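Probable starch synthase 4, chloroplastic/amyloplastic (PDB 6GNE) belongs to the GT-B class of glycosyltransferases, as a probable plastid starch synthase, and carries adenosine-5'-diphosphate and glycan in this model. Local coordinates at residues S8-V13 and L493-V498; L35-Q40 and T88-P93; T69-Y74 and N82-G87; D423-I428 and G440-T445. One frame throughout, in Å; residues are numbered along the deposited sequence.

Contact 1 (S8-V13 and L493-V498); sequences SGLYVV and LYTRSV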
loop_
_atom_site.group_PDB
_atom_site.type_symbol
_atom_site.label_atom_id
_atom_site.label_comp_id
_atom_site.label_asym_id
_atom_site.label_seq_id
_atom_site.Cartn_x
_atom_site.Cartn_y
_atom_site.Cartn_z
ATOM N N SER A 8 0.220 -3.161 30.498
ATOM C CA SER A 8 0.012 -1.846 29.805
ATOM C C SER A 8 0.037 -1.907 28.250
ATOM O O SER A 8 -0.420 -0.958 27.577
ATOM C CB SER A 8 1.063 -0.834 30.299
ATOM O OG SER A 8 2.351 -1.120 29.756
ATOM N N GLY A 9 0.604 -2.982 27.695
ATOM C CA GLY A 9 0.713 -3.170 26.240
ATOM C C GLY A 9 -0.146 -4.322 25.726
ATOM O O GLY A 9 -0.266 -5.365 26.359
ATOM N N LEU A 10 -0.766 -4.094 24.571
ATOM C CA LEU A 10 -1.553 -5.110 23.876
ATOM C C LEU A 10 -0.698 -6.087 23.089
ATOM O O LEU A 10 0.411 -5.772 22.686
ATOM C CB LEU A 10 -2.543 -4.454 22.924
ATOM C CG LEU A 10 -3.493 -3.456 23.592
ATOM C CD1 LEU A 10 -4.286 -2.728 22.530
ATOM C CD2 LEU A 10 -4.397 -4.125 24.613
ATOM N N TYR A 11 -1.255 -7.281 22.884
ATOM C CA TYR A 11 -0.699 -8.294 22.011
ATOM C C TYR A 11 -1.534 -8.255 20.716
ATOM O O TYR A 11 -2.728 -8.594 20.706
ATOM C CB TYR A 11 -0.726 -9.662 22.695
ATOM C CG TYR A 11 -0.294 -10.865 21.845
ATOM C CD1 TYR A 11 0.479 -10.721 20.681
ATOM C CD2 TYR A 11 -0.640 -12.158 22.238
ATOM C CE1 TYR A 11 0.874 -11.832 19.942
ATOM C CE2 TYR A 11 -0.271 -13.265 21.496
ATOM C CZ TYR A 11 0.493 -13.103 20.363
ATOM O OH TYR A 11 0.844 -14.194 19.632
ATOM N N VAL A 12 -0.877 -7.820 19.641
ATOM C CA VAL A 12 -1.513 -7.532 18.359
ATOM C C VAL A 12 -0.927 -8.435 17.279
ATOM O O VAL A 12 0.279 -8.395 17.021
ATOM C CB VAL A 12 -1.230 -6.072 17.966
ATOM C CG1 VAL A 12 -1.962 -5.706 16.689
ATOM C CG2 VAL A 12 -1.582 -5.134 19.116
ATOM N N VAL A 13 -1.781 -9.229 16.644
ATOM C CA VAL A 13 -1.368 -10.042 15.496
ATOM C C VAL A 13 -1.934 -9.487 14.176
ATOM O O VAL A 13 -3.118 -9.202 14.082
ATOM C CB VAL A 13 -1.765 -11.512 15.669
ATOM C CG1 VAL A 13 -1.276 -12.355 14.494
ATOM C CG2 VAL A 13 -1.135 -12.055 16.934
ATOM N N LEU A 493 -8.344 2.973 18.900
ATOM C CA LEU A 493 -9.392 2.057 18.457
ATOM C C LEU A 493 -9.249 0.680 19.087
ATOM O O LEU A 493 -10.249 0.108 19.523
ATOM C CB LEU A 493 -9.449 1.953 16.935
ATOM C CG LEU A 493 -9.854 3.215 16.164
ATOM C CD1 LEU A 493 -9.557 3.037 14.675
ATOM C CD2 LEU A 493 -11.307 3.668 16.392
ATOM N N TYR A 494 -8.016 0.169 19.144
ATOM C CA TYR A 494 -7.720 -1.122 19.780
ATOM C C TYR A 494 -8.105 -1.158 21.256
ATOM O O TYR A 494 -8.811 -2.074 21.690
ATOM C CB TYR A 494 -6.227 -1.462 19.704
ATOM C CG TYR A 494 -5.607 -1.753 18.344
ATOM C CD1 TYR A 494 -6.371 -1.907 17.178
ATOM C CD2 TYR A 494 -4.230 -1.909 18.239
ATOM C CE1 TYR A 494 -5.774 -2.176 15.958
ATOM C CE2 TYR A 494 -3.630 -2.175 17.037
ATOM C CZ TYR A 494 -4.408 -2.315 15.899
ATOM O OH TYR A 494 -3.780 -2.599 14.722
ATOM N N THR A 495 -7.609 -0.189 22.029
ATOM C CA THR A 495 -7.902 -0.120 23.471
ATOM C C THR A 495 -9.392 0.065 23.747
ATOM O O THR A 495 -9.926 -0.612 24.606
ATOM C CB THR A 495 -7.101 0.979 24.202
ATOM O OG1 THR A 495 -7.189 2.207 23.475
ATOM C CG2 THR A 495 -5.636 0.588 24.353
ATOM N N ARG A 496 -10.062 0.949 23.012
ATOM C CA ARG A 496 -11.488 1.224 23.216
ATOM C C ARG A 496 -12.343 0.008 22.914
ATOM O O ARG A 496 -13.332 -0.231 23.623
ATOM C CB ARG A 496 -11.947 2.424 22.389
ATOM C CG ARG A 496 -13.359 2.939 22.643
ATOM C CD ARG A 496 -13.513 4.431 22.304
ATOM N NE ARG A 496 -13.443 4.729 20.848
ATOM C CZ ARG A 496 -12.536 5.491 20.211
ATOM N NH1 ARG A 496 -11.539 6.126 20.851
ATOM N NH2 ARG A 496 -12.633 5.633 18.884
ATOM N N SER A 497 -11.945 -0.782 21.920
ATOM C CA SER A 497 -12.638 -2.036 21.624
ATOM C C SER A 497 -12.406 -3.142 22.672
ATOM O O SER A 497 -13.326 -3.865 23.020
ATOM C CB SER A 497 -12.239 -2.547 20.252
ATOM O OG SER A 497 -13.184 -3.488 19.801
ATOM N N VAL A 498 -11.166 -3.260 23.146
ATOM C CA VAL A 498 -10.809 -4.200 24.219
ATOM C C VAL A 498 -11.597 -3.902 25.496
ATOM O O VAL A 498 -12.117 -4.828 26.132
ATOM C CB VAL A 498 -9.275 -4.192 24.500
ATOM C CG1 VAL A 498 -8.921 -4.885 25.825
ATOM C CG2 VAL A 498 -8.534 -4.839 23.336
#

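Contact 2 (L35-Q40 and T88-P93); sequences LGKALQ and TVEGLP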
loop_
_atom_site.group_PDB
_atom_site.type_symbol
_atom_site.label_atom_id
_atom_site.label_comp_id
_atom_site.label_asym_id
_atom_site.label_seq_id
_atom_site.Cartn_x
_atom_site.Cartn_y
_atom_site.Cartn_z
ATOM N N LEU A 35 3.054 0.355 10.141
ATOM C CA LEU A 35 2.158 0.354 11.293
ATOM C C LEU A 35 2.610 -0.650 12.345
ATOM O O LEU A 35 2.557 -0.345 13.532
ATOM C CB LEU A 35 0.718 0.031 10.879
ATOM C CG LEU A 35 -0.326 -0.043 11.996
ATOM C CD1 LEU A 35 -0.372 1.249 12.810
ATOM C CD2 LEU A 35 -1.673 -0.314 11.358
ATOM N N GLY A 36 3.059 -1.829 11.904
ATOM C CA GLY A 36 3.641 -2.823 12.791
ATOM C C GLY A 36 4.738 -2.258 13.686
ATOM O O GLY A 36 4.696 -2.416 14.909
ATOM N N LYS A 37 5.703 -1.580 13.070
ATOM C CA LYS A 37 6.836 -1.027 13.810
ATOM C C LYS A 37 6.403 0.109 14.722
ATOM O O LYS A 37 6.870 0.186 15.844
ATOM C CB LYS A 37 7.965 -0.570 12.895
ATOM C CG LYS A 37 8.606 -1.721 12.134
ATOM C CD LYS A 37 9.283 -1.304 10.812
ATOM C CE LYS A 37 10.692 -0.772 11.050
ATOM N NZ LYS A 37 11.493 -0.696 9.807
ATOM N N ALA A 38 5.507 0.976 14.250
ATOM C CA ALA A 38 5.016 2.086 15.070
ATOM C C ALA A 38 4.357 1.561 16.332
ATOM O O ALA A 38 4.598 2.089 17.405
ATOM C CB ALA A 38 4.072 2.969 14.298
ATOM N N LEU A 39 3.555 0.505 16.196
ATOM C CA LEU A 39 2.910 -0.154 17.339
ATOM C C LEU A 39 3.933 -0.796 18.275
ATOM O O LEU A 39 3.837 -0.650 19.504
ATOM C CB LEU A 39 1.890 -1.198 16.865
ATOM C CG LEU A 39 0.640 -0.684 16.140
ATOM C CD1 LEU A 39 -0.106 -1.836 15.499
ATOM C CD2 LEU A 39 -0.292 0.123 17.023
ATOM N N GLN A 40 4.911 -1.488 17.707
ATOM C CA GLN A 40 6.007 -2.016 18.517
ATOM C C GLN A 40 6.766 -0.923 19.324
ATOM O O GLN A 40 7.062 -1.152 20.476
ATOM C CB GLN A 40 6.969 -2.853 17.671
ATOM C CG GLN A 40 7.861 -3.781 18.482
ATOM C CD GLN A 40 8.969 -4.388 17.641
ATOM O OE1 GLN A 40 9.943 -3.705 17.297
ATOM N NE2 GLN A 40 8.838 -5.681 17.326
ATOM N N THR A 88 12.780 -12.757 11.644
ATOM C CA THR A 88 12.615 -11.398 12.120
ATOM C C THR A 88 12.863 -10.491 10.937
ATOM O O THR A 88 13.888 -10.601 10.259
ATOM C CB THR A 88 13.559 -11.109 13.280
ATOM O OG1 THR A 88 13.293 -12.049 14.341
ATOM C CG2 THR A 88 13.343 -9.707 13.815
ATOM N N VAL A 89 11.866 -9.654 10.656
ATOM C CA VAL A 89 11.886 -8.768 9.518
ATOM C C VAL A 89 11.747 -7.363 10.081
ATOM O O VAL A 89 10.679 -6.960 10.589
ATOM C CB VAL A 89 10.743 -9.067 8.528
ATOM C CG1 VAL A 89 10.798 -8.103 7.345
ATOM C CG2 VAL A 89 10.808 -10.518 8.068
ATOM N N GLU A 90 12.864 -6.650 10.010
ATOM C CA GLU A 90 13.029 -5.317 10.552
ATOM C C GLU A 90 12.524 -5.136 11.979
ATOM O O GLU A 90 11.745 -4.229 12.292
ATOM C CB GLU A 90 12.521 -4.294 9.529
ATOM C CG GLU A 90 13.657 -4.008 8.514
ATOM C CD GLU A 90 13.220 -3.241 7.290
ATOM O OE1 GLU A 90 12.217 -2.496 7.404
ATOM O OE2 GLU A 90 13.895 -3.417 6.238
ATOM N N GLY A 91 12.991 -6.048 12.830
ATOM C CA GLY A 91 12.638 -6.060 14.239
ATOM C C GLY A 91 11.282 -6.654 14.566
ATOM O O GLY A 91 10.981 -6.816 15.733
ATOM N N LEU A 92 10.450 -6.978 13.575
ATOM C CA LEU A 92 9.167 -7.617 13.858
ATOM C C LEU A 92 9.289 -9.146 13.792
ATOM O O LEU A 92 9.877 -9.665 12.860
ATOM C CB LEU A 92 8.086 -7.122 12.885
ATOM C CG LEU A 92 7.765 -5.641 13.054
ATOM C CD1 LEU A 92 7.098 -5.124 11.810
ATOM C CD2 LEU A 92 6.944 -5.371 14.297
ATOM N N PRO A 93 8.724 -9.866 14.768
ATOM C CA PRO A 93 8.604 -11.318 14.598
ATOM C C PRO A 93 7.586 -11.689 13.525
ATOM O O PRO A 93 6.510 -11.128 13.493
ATOM C CB PRO A 93 8.126 -11.818 15.981
ATOM C CG PRO A 93 8.231 -10.657 16.897
ATOM C CD PRO A 93 8.174 -9.417 16.053
#

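Contact 3 (T69-Y74 and N82-G87); sequences TVVESY and NKIWIG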
loop_
_atom_site.group_PDB
_atom_site.type_symbol
_atom_site.label_atom_id
_atom_site.label_comp_id
_atom_site.label_asym_id
_atom_site.label_seq_id
_atom_site.Cartn_x
_atom_site.Cartn_y
_atom_site.Cartn_z
ATOM N N THR A 69 7.314 -28.210 14.975
ATOM C CA THR A 69 5.857 -28.333 15.060
ATOM C C THR A 69 5.172 -28.142 13.699
ATOM O O THR A 69 5.175 -27.043 13.147
ATOM C CB THR A 69 5.229 -27.293 16.042
ATOM O OG1 THR A 69 6.142 -26.207 16.235
ATOM C CG2 THR A 69 4.848 -27.912 17.400
ATOM N N VAL A 70 4.577 -29.217 13.177
ATOM C CA VAL A 70 3.670 -29.128 12.023
ATOM C C VAL A 70 2.279 -28.692 12.555
ATOM O O VAL A 70 1.909 -29.026 13.681
ATOM C CB VAL A 70 3.634 -30.455 11.212
ATOM C CG1 VAL A 70 2.687 -30.354 10.022
ATOM C CG2 VAL A 70 5.040 -30.831 10.736
ATOM N N VAL A 71 1.543 -27.902 11.762
ATOM C CA VAL A 71 0.205 -27.431 12.134
ATOM C C VAL A 71 -0.786 -27.897 11.068
ATOM O O VAL A 71 -0.728 -27.463 9.900
ATOM C CB VAL A 71 0.137 -25.900 12.332
ATOM C CG1 VAL A 71 -1.302 -25.442 12.531
ATOM C CG2 VAL A 71 0.996 -25.480 13.519
ATOM N N GLU A 72 -1.682 -28.788 11.496
ATOM C CA GLU A 72 -2.728 -29.324 10.636
ATOM C C GLU A 72 -3.847 -28.300 10.512
ATOM O O GLU A 72 -4.265 -27.718 11.512
ATOM C CB GLU A 72 -3.269 -30.644 11.190
ATOM C CG GLU A 72 -2.198 -31.717 11.316
ATOM C CD GLU A 72 -2.715 -33.104 10.995
ATOM O OE1 GLU A 72 -2.176 -33.719 10.043
ATOM O OE2 GLU A 72 -3.650 -33.569 11.684
ATOM N N SER A 73 -4.314 -28.084 9.286
ATOM C CA SER A 73 -5.299 -27.048 8.955
ATOM C C SER A 73 -6.410 -27.626 8.090
ATOM O O SER A 73 -6.160 -28.518 7.285
ATOM C CB SER A 73 -4.582 -25.933 8.198
ATOM O OG SER A 73 -5.456 -24.918 7.796
ATOM N N TYR A 74 -7.613 -27.090 8.225
ATOM C CA TYR A 74 -8.764 -27.581 7.472
ATOM C C TYR A 74 -8.893 -26.982 6.082
ATOM O O TYR A 74 -8.698 -25.810 5.906
ATOM C CB TYR A 74 -10.043 -27.289 8.275
ATOM C CG TYR A 74 -11.362 -27.678 7.620
ATOM C CD1 TYR A 74 -12.013 -26.812 6.720
ATOM C CD2 TYR A 74 -11.988 -28.898 7.937
ATOM C CE1 TYR A 74 -13.235 -27.171 6.136
ATOM C CE2 TYR A 74 -13.206 -29.257 7.353
ATOM C CZ TYR A 74 -13.824 -28.386 6.469
ATOM O OH TYR A 74 -15.009 -28.733 5.888
ATOM N N ASN A 82 0.934 -28.072 7.485
ATOM C CA ASN A 82 1.627 -26.799 7.202
ATOM C C ASN A 82 2.979 -26.729 7.927
ATOM O O ASN A 82 3.007 -26.913 9.145
ATOM C CB ASN A 82 0.772 -25.619 7.677
ATOM C CG ASN A 82 -0.580 -25.555 7.003
ATOM O OD1 ASN A 82 -1.590 -25.895 7.595
ATOM N ND2 ASN A 82 -0.606 -25.103 5.775
ATOM N N LYS A 83 4.074 -26.493 7.196
ATOM C CA LYS A 83 5.384 -26.154 7.797
ATOM C C LYS A 83 5.317 -24.704 8.261
ATOM O O LYS A 83 4.957 -23.836 7.488
ATOM C CB LYS A 83 6.591 -26.281 6.805
ATOM C CG LYS A 83 7.494 -27.493 6.972
ATOM C CD LYS A 83 6.724 -28.795 6.717
ATOM C CE LYS A 83 7.034 -29.972 7.677
ATOM N NZ LYS A 83 7.986 -30.967 7.108
ATOM N N ILE A 84 5.676 -24.461 9.516
ATOM C CA ILE A 84 5.736 -23.114 10.071
ATOM C C ILE A 84 7.197 -22.642 10.113
ATOM O O ILE A 84 8.095 -23.379 10.581
ATOM C CB ILE A 84 5.121 -23.069 11.485
ATOM C CG1 ILE A 84 3.709 -23.681 11.472
ATOM C CG2 ILE A 84 5.067 -21.644 12.025
ATOM C CD1 ILE A 84 2.796 -23.158 10.376
ATOM N N TRP A 85 7.422 -21.420 9.613
ATOM C CA TRP A 85 8.739 -20.797 9.660
ATOM C C TRP A 85 8.662 -19.561 10.535
ATOM O O TRP A 85 7.622 -18.918 10.561
ATOM C CB TRP A 85 9.191 -20.391 8.261
ATOM C CG TRP A 85 9.386 -21.510 7.301
ATOM C CD1 TRP A 85 8.421 -22.328 6.787
ATOM C CD2 TRP A 85 10.622 -21.943 6.731
ATOM N NE1 TRP A 85 8.975 -23.237 5.942
ATOM C CE2 TRP A 85 10.326 -23.022 5.882
ATOM C CE3 TRP A 85 11.943 -21.506 6.834
ATOM C CZ2 TRP A 85 11.315 -23.692 5.151
ATOM C CZ3 TRP A 85 12.904 -22.152 6.118
ATOM C CH2 TRP A 85 12.590 -23.254 5.297
ATOM N N ILE A 86 9.757 -19.221 11.226
ATOM C CA ILE A 86 9.836 -17.904 11.883
ATOM C C ILE A 86 11.079 -17.178 11.486
ATOM O O ILE A 86 12.067 -17.779 11.143
ATOM C CB ILE A 86 9.756 -17.936 13.442
ATOM C CG1 ILE A 86 11.038 -18.474 14.083
ATOM C CG2 ILE A 86 8.563 -18.758 13.900
ATOM C CD1 ILE A 86 10.941 -18.727 15.584
ATOM N N GLY A 87 11.012 -15.871 11.593
ATOM C CA GLY A 87 12.107 -15.010 11.249
ATOM C C GLY A 87 11.809 -13.637 11.756
ATOM O O GLY A 87 10.711 -13.369 12.238
HETATM O O HOH W 1 6.612 -26.797 10.993
#

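Contact 4 (D423-I428 and G440-T445); sequences DSVFDI and GFTFQT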
loop_
_atom_site.group_PDB
_atom_site.type_symbol
_atom_site.label_atom_id
_atom_site.label_comp_id
_atom_site.label_asym_id
_atom_site.label_seq_id
_atom_site.Cartn_x
_atom_site.Cartn_y
_atom_site.Cartn_z
ATOM N N ASP A 423 -5.827 14.613 1.059
ATOM C CA ASP A 423 -5.450 14.717 2.466
ATOM C C ASP A 423 -3.965 14.908 2.711
ATOM O O ASP A 423 -3.602 15.200 3.855
ATOM C CB ASP A 423 -5.866 13.438 3.220
ATOM C CG ASP A 423 -7.375 13.227 3.245
ATOM O OD1 ASP A 423 -8.107 14.193 3.391
ATOM O OD2 ASP A 423 -7.841 12.096 3.145
ATOM N N SER A 424 -3.113 14.758 1.687
ATOM C CA SER A 424 -1.662 14.934 1.849
ATOM C C SER A 424 -0.961 15.948 0.902
ATOM O O SER A 424 0.191 16.320 1.142
ATOM C CB SER A 424 -1.015 13.570 1.661
ATOM O OG SER A 424 -1.430 12.996 0.434
ATOM N N VAL A 425 -1.634 16.375 -0.182
ATOM C CA VAL A 425 -1.051 17.292 -1.155
ATOM C C VAL A 425 -1.910 18.542 -1.294
ATOM O O VAL A 425 -3.084 18.477 -1.597
ATOM C CB VAL A 425 -0.822 16.634 -2.525
ATOM C CG1 VAL A 425 0.003 17.538 -3.431
ATOM C CG2 VAL A 425 -0.062 15.338 -2.364
ATOM N N PHE A 426 -1.280 19.687 -1.081
ATOM C CA PHE A 426 -1.935 20.985 -1.011
ATOM C C PHE A 426 -1.186 22.004 -1.892
ATOM O O PHE A 426 -0.011 22.309 -1.671
ATOM C CB PHE A 426 -1.947 21.453 0.441
ATOM C CG PHE A 426 -2.606 20.494 1.378
ATOM C CD1 PHE A 426 -4.003 20.465 1.523
ATOM C CD2 PHE A 426 -1.839 19.596 2.110
ATOM C CE1 PHE A 426 -4.609 19.579 2.394
ATOM C CE2 PHE A 426 -2.443 18.671 2.985
ATOM C CZ PHE A 426 -3.827 18.669 3.131
ATOM N N ASP A 427 -1.902 22.536 -2.867
ATOM C CA ASP A 427 -1.376 23.491 -3.844
ATOM C C ASP A 427 -0.843 24.780 -3.205
ATOM O O ASP A 427 -1.563 25.448 -2.452
ATOM C CB ASP A 427 -2.484 23.828 -4.864
ATOM C CG ASP A 427 -1.954 24.453 -6.126
ATOM O OD1 ASP A 427 -1.759 25.685 -6.160
ATOM O OD2 ASP A 427 -1.759 23.705 -7.110
ATOM N N ILE A 428 0.402 25.123 -3.534
ATOM C CA ILE A 428 1.041 26.364 -3.029
ATOM C C ILE A 428 0.437 27.673 -3.570
ATOM O O ILE A 428 0.626 28.710 -2.948
ATOM C CB ILE A 428 2.581 26.393 -3.221
ATOM C CG1 ILE A 428 2.969 26.586 -4.697
ATOM C CG2 ILE A 428 3.201 25.121 -2.667
ATOM C CD1 ILE A 428 4.463 26.592 -4.988
ATOM N N GLY A 440 2.893 21.474 -2.554
ATOM C CA GLY A 440 2.977 20.949 -3.919
ATOM C C GLY A 440 2.003 21.593 -4.872
ATOM O O GLY A 440 1.663 22.777 -4.748
ATOM N N PHE A 441 1.564 20.809 -5.849
ATOM C CA PHE A 441 0.661 21.290 -6.893
ATOM C C PHE A 441 -0.419 20.275 -7.136
ATOM O O PHE A 441 -0.135 19.093 -7.188
ATOM C CB PHE A 441 1.439 21.495 -8.192
ATOM C CG PHE A 441 2.535 22.504 -8.073
ATOM C CD1 PHE A 441 3.792 22.112 -7.681
ATOM C CD2 PHE A 441 2.288 23.828 -8.347
ATOM C CE1 PHE A 441 4.803 23.030 -7.548
ATOM C CE2 PHE A 441 3.301 24.763 -8.232
ATOM C CZ PHE A 441 4.567 24.364 -7.802
ATOM N N THR A 442 -1.669 20.749 -7.259
ATOM C CA THR A 442 -2.809 19.865 -7.494
ATOM C C THR A 442 -3.660 20.296 -8.662
ATOM O O THR A 442 -3.558 21.391 -9.141
ATOM C CB THR A 442 -3.697 19.713 -6.220
ATOM O OG1 THR A 442 -4.387 20.932 -5.895
ATOM C CG2 THR A 442 -2.887 19.252 -5.006
ATOM N N PHE A 443 -4.504 19.398 -9.130
ATOM C CA PHE A 443 -5.552 19.731 -10.114
ATOM C C PHE A 443 -6.789 18.872 -9.870
ATOM O O PHE A 443 -6.692 17.780 -9.294
ATOM C CB PHE A 443 -5.024 19.568 -11.551
ATOM C CG PHE A 443 -4.619 18.177 -11.915
ATOM C CD1 PHE A 443 -3.389 17.662 -11.543
ATOM C CD2 PHE A 443 -5.472 17.380 -12.660
ATOM C CE1 PHE A 443 -3.022 16.386 -11.907
ATOM C CE2 PHE A 443 -5.125 16.072 -13.023
ATOM C CZ PHE A 443 -3.900 15.572 -12.639
ATOM N N GLN A 444 -7.937 19.363 -10.318
ATOM C CA GLN A 444 -9.196 18.706 -10.080
ATOM C C GLN A 444 -9.521 17.664 -11.168
ATOM O O GLN A 444 -9.563 16.472 -10.905
ATOM C CB GLN A 444 -10.304 19.748 -9.925
ATOM C CG GLN A 444 -11.597 19.212 -9.301
ATOM C CD GLN A 444 -11.399 18.624 -7.866
ATOM O OE1 GLN A 444 -11.370 19.390 -6.862
ATOM N NE2 GLN A 444 -11.235 17.261 -7.769
ATOM N N THR A 445 -9.719 18.116 -12.386
ATOM C CA THR A 445 -10.277 17.287 -13.443
ATOM C C THR A 445 -9.239 16.352 -14.035
ATOM O O THR A 445 -8.121 16.782 -14.293
ATOM C CB THR A 445 -10.797 18.158 -14.599
ATOM O OG1 THR A 445 -11.327 19.382 -14.074
ATOM C CG2 THR A 445 -11.877 17.401 -15.405
HETATM O O HOH W 2 -4.696 21.389 -3.329
#

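Contact 1 (S8-V13 and L493-V498)
L10 and Y494 make the main meeting here, and neither comes at the other squarely. The leucine side chain runs obliquely to the tyrosine, and it is methyl CD1 of L10 that arrives first, 3.7 Å from CB of Y494, where the tyrosine side chain leaves its helix. The same CD1 reaches across to the methyl of the next residue, lying 4.0 Å from CG2 of T495 with the two side chains at roughly a right angle. The other branch of L10 goes up the helix instead: CD2 sits a looser 4.4 Å from CG2 of V498, one turn beyond Y494. The two branches of L10 thus divide between Y494 with T495 and V498.

Further along the tyrosine comes V12. Y494 has CG opposite its carbonyl carbon (chi1 -67°), which directs the ring toward the strand, past L10 to V12, and CG1 of V12 then meets CE2 of Y494 at 3.9 Å, the two side chains again close to perpendicular. Everything that touches is carbon, apart from the phenol oxygen, which passes V12 and bonds to H143. T495 keeps its hydroxyl on its own helix, bonded to the carbonyl of E491.

Around this joint, L10 and V12 bond through their backbones to strand 45-51 and V12 packs on I141 of strand 141-145, while Y494 also rests on I141 and on I225. The C-terminal helix 484-499 therefore lies over strands 11-15, 141-145 and 225-228 of the N-terminal domain's sheet, the return of the last helix to the first domain that is characteristic of the GT-B fold.

Contact 2 (L35-Q40 and T88-P93)
K37 reaches from the helix to the hairpin turn, and L92 and E90 receive it in succession. Its CB points neither at the turn nor from it, and the first carbon to engage is CG, which lies 3.7 Å from CD1 of L92, the two side chains crossing at about a right angle. CD carries on past the carbonyl oxygen of E90. A bend at chi3 (83°) then turns the chain so that CE comes 3.8 Å from that same O of E90. NZ ends the run in a salt bridge, 3.1 Å from OE1 of E90, which it meets on the anti side and somewhat out of the carboxylate plane; D265 supplies NZ with a second carboxylate.

One turn on, Q40 grips the hairpin again. Its NE2 gives a nearly straight hydrogen bond of 2.9 Å to O of G91, arriving from above the carbonyl plane, and CD2 of L92 tucks in beside the amide.

V89 and L92 exchange backbone hydrogen bonds in both directions around E90 and G91, whose phi angles are positive. This is the classic two-residue beta hairpin with a type I' turn, here joining strands 78-89 and 92-100 and clasped to helix 27-41 of the N-terminal GT-B domain.

Contact 3 (T69-Y74 and N82-G87)
V71 and N82 face each other across the two strands and trade backbone hydrogen bonds of unequal quality. N of V71 donates to O of N82 at 3.2 Å, nearly straight (171°) and in the carbonyl plane. The return bond, from N of N82 to O of V71, is 3.0 Å long but bent, and is weak.

Two residues on, the direct ladder is interrupted. Water 1 stands between the strands, donating to O of T69 at 2.6 Å and accepting from N of I84 at 2.9 Å, so both of these backbone groups have a partner although they do not bond to each other. I84 also has a direct backbone hydrogen bond with L67, and I86 with R65, whereas S73 at the other end pairs with Y80. The register thus slips by two residues along strand 64-75, in keeping with the break in that strand, and the short segments run at 131° rather than close to antiparallel.

The side-chain contacts are between carbons. CG2 of V71 packs on CG1 of I84 at 3.8 Å, the two side chains oblique to each other. CG2 of V70 lies 3.8 Å from CE of K83, meeting the lysine through its aliphatic part. V71 also touches E130 and Q134 of helix 117-134, while strand 92-100 takes the far edge of 82-87, bonding through E98 and F96 to K83 and W85.

This part of the hairpin thus rests on one straight and one weak direct bond, with a bridging water serving O of T69 and N of I84 where the register slips and direct pairing resuming on both sides.

Contact 4 (D423-I428 and G440-T445)
I428 brings its CD1 methyl obliquely to the far end of the F441 ring, 3.6 Å from CZ of F441, with CG1 following along toward CE2. The isoleucine's chi1 of 72° sets CG1 between its backbone N and carbonyl carbon, and so aims that branch at the ring while CG2 stays by the G440 backbone.

D427 does the polar work. Its OD2 takes the amide of T442 with an anti lone pair, 3.0 Å from N of T442 and almost straight at 169°. The carboxylate has two more partners: R457 forms a salt bridge to the same OD2, and the amide of D429 bonds to OD1. Such pairing with arginine probably favours the charged form.

Backbone bonds flank it. N of G440 donates to O of F426 at 3.1 Å, and N of I428 donates to O of G440 at 2.9 Å, so both polar groups of the glycine are taken up by the loop. Water 2 fills in one more link, 3.1 Å from N of D427, whose proton it accepts, and 2.6 Å from OG1 of T442. The methyls CG1 of V425 and CG2 of T442 touch at 3.7 Å, their side chains sliding past each other in opposite directions.

F441 turns its own backbone bonds the other way, to P413 and A415, so the loop after helix 419-424 runs along the far edge of strand 441-443, the outermost of its parallel sheet. This closes the beta-alpha-beta unit of strand 412-416, helix 419-424 and strand 441-443, with helix 448-464 covering F441 through R457 and A458.

Contacts 1, 2 and 3 all reach the mixed sheet of the N-terminal domain, whereas contact 4 belongs to the parallel sheet of the other GT-B domain, about 47 Å from contact 3 between centres. Contacts 2 and 3 share strand 78-89, its hairpin turn in one and its body in the other. Contacts 1 and 2 touch where the Y494 hydroxyl packs on L39. All four are partly buried; contact 2 lies closest to the chain's centre and contact 3 farthest from it. Their chemistry differs: almost wholly apolar in contact 1, charge and amide in contact 2, strand-to-strand bonds with a water in contact 3, and backbone bonds, a water and an aspartate carboxylate taking a backbone amide in contact 4.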